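UDP-D-quinovosamine 4-dehydrogenase (Vibrio fischeri, PDB 3NKL) is probably an oxidoreductase and lyase of the polysaccharide synthase family, represented here by its Rossmann-type CoA-binding-like domain. Local coordinates at residues B[72-77]-B[96-101]. Numbering follows the deposited sequence.
Sequences AVPSAS and LTIPNL
At the C-terminal ends of the parallel strands of a Rossmann-type sheet, the loop 72-77 that follows strand 68-71 packs against residues 96-101, which leave the neighbouring strand 94-97. The apolar side-chain contacts join A72 to I98, and P74 to I98 and L101. I98 reaches across with its CD1 methyl. With chi1 at 71°, CG1 is flanked by the backbone N and C, and the extended chain beyond it carries CD1 to 3.9 Å from A72 CA. The same methyl lies 3.9 Å from P74 CD, where the proline ring and the isoleucine chain cross obliquely. A different ring atom meets the next helix: P74 CB is 4.0 Å from L101 CD1. With CG swung away from the backbone N (chi1 -164°), L101 brings this methyl to the ring. Helix 14-25 packs A15 and L19 against I98. Its start overlaps a GxGxxG-like glycine pattern, which A72 also touches; this is consistent with a Rossmann nucleotide-binding fold. No direct hydrogen bond links the two segments; two waters do so instead. One accepts from V73 N at 2.9 Å and donates to T97 OG1 at 3.1 Å. That hydroxyl in turn donates to I98 O at 2.8 Å, in the carbonyl plane on a lone pair, and is also hydrogen-bonded to K81 NZ. The other water donates to P74 O at 2.8 Å and accepts from L101 N at 2.9 Å, which ties the V73-A76 type I turn to the start of helix 101-105. Just beyond the turn, S77 caps the N-terminus of helix 78-89 through Q80 N. The second subunit packs on the same corner, with its S14 on P74 and its L17 on L101.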
# COMPACT_ATOMS: atom_id res chain seq x y z
N ALA B 72 6.73 5.82 3.53
CA ALA B 72 6.35 5.26 2.25
C ALA B 72 4.92 4.73 2.39
O ALA B 72 4.67 3.53 2.25
CB ALA B 72 7.33 4.15 1.85
N VAL B 73 4.00 5.65 2.70
CA VAL B 73 2.59 5.32 2.86
C VAL B 73 1.70 6.24 2.01
O VAL B 73 0.85 6.95 2.53
CB VAL B 73 2.14 5.43 4.33
CG1 VAL B 73 2.68 4.23 5.13
CG2 VAL B 73 2.59 6.77 4.95
N PRO B 74 1.91 6.21 0.69
CA PRO B 74 1.13 7.05 -0.22
C PRO B 74 -0.38 6.71 -0.17
O PRO B 74 -1.21 7.53 -0.55
CB PRO B 74 1.72 6.72 -1.60
CG PRO B 74 2.36 5.37 -1.45
CD PRO B 74 2.93 5.41 -0.02
N SER B 75 -0.75 5.54 0.35
CA SER B 75 -2.18 5.22 0.38
C SER B 75 -2.86 5.64 1.69
O SER B 75 -4.04 5.39 1.88
CB SER B 75 -2.45 3.73 0.10
OG SER B 75 -2.01 2.93 1.19
N ALA B 76 -2.11 6.25 2.59
CA ALA B 76 -2.69 6.71 3.84
C ALA B 76 -3.47 7.99 3.56
O ALA B 76 -3.03 8.83 2.78
CB ALA B 76 -1.56 6.98 4.88
N SER B 77 -4.63 8.14 4.20
CA SER B 77 -5.39 9.37 4.14
C SER B 77 -4.55 10.48 4.74
O SER B 77 -3.60 10.21 5.49
CB SER B 77 -6.69 9.24 4.93
OG SER B 77 -6.38 9.04 6.30
N LEU B 96 11.03 12.22 6.56
CA LEU B 96 11.04 12.52 5.13
C LEU B 96 9.99 11.63 4.50
O LEU B 96 9.66 10.58 5.05
CB LEU B 96 12.38 12.20 4.48
CG LEU B 96 13.64 12.68 5.19
CD1 LEU B 96 14.90 12.25 4.41
CD2 LEU B 96 13.57 14.18 5.30
N THR B 97 9.47 12.04 3.35
CA THR B 97 8.41 11.28 2.69
C THR B 97 8.64 11.13 1.19
O THR B 97 9.17 12.04 0.54
CB THR B 97 7.00 11.92 2.91
OG1 THR B 97 6.00 11.14 2.23
CG2 THR B 97 6.96 13.34 2.37
N ILE B 98 8.21 9.99 0.64
CA ILE B 98 8.19 9.84 -0.81
C ILE B 98 7.02 10.68 -1.35
O ILE B 98 6.20 11.16 -0.56
CB ILE B 98 8.04 8.36 -1.21
CG1 ILE B 98 6.63 7.84 -0.91
CG2 ILE B 98 9.11 7.49 -0.50
CD1 ILE B 98 6.41 6.40 -1.47
N PRO B 99 6.91 10.83 -2.69
CA PRO B 99 5.82 11.62 -3.27
C PRO B 99 4.41 11.13 -2.94
O PRO B 99 4.22 10.00 -2.51
CB PRO B 99 6.06 11.50 -4.80
CG PRO B 99 7.57 11.32 -4.88
CD PRO B 99 7.88 10.40 -3.71
N ASN B 100 3.43 11.99 -3.18
CA ASN B 100 2.02 11.61 -3.09
C ASN B 100 1.65 10.63 -4.19
O ASN B 100 2.28 10.58 -5.25
CB ASN B 100 1.12 12.84 -3.17
CG ASN B 100 1.34 13.78 -2.01
OD1 ASN B 100 1.58 13.33 -0.88
ND2 ASN B 100 1.27 15.09 -2.26
N LEU B 101 0.60 9.87 -3.93
CA LEU B 101 0.16 8.82 -4.84
C LEU B 101 0.00 9.30 -6.28
O LEU B 101 0.49 8.67 -7.22
CB LEU B 101 -1.16 8.22 -4.34
CG LEU B 101 -1.22 6.93 -5.16
CD1 LEU B 101 -1.04 5.66 -4.32
CD2 LEU B 101 -2.38 6.89 -6.11
O HOH W 1 4.55 8.44 2.45
O HOH W 2 -0.73 10.10 -1.41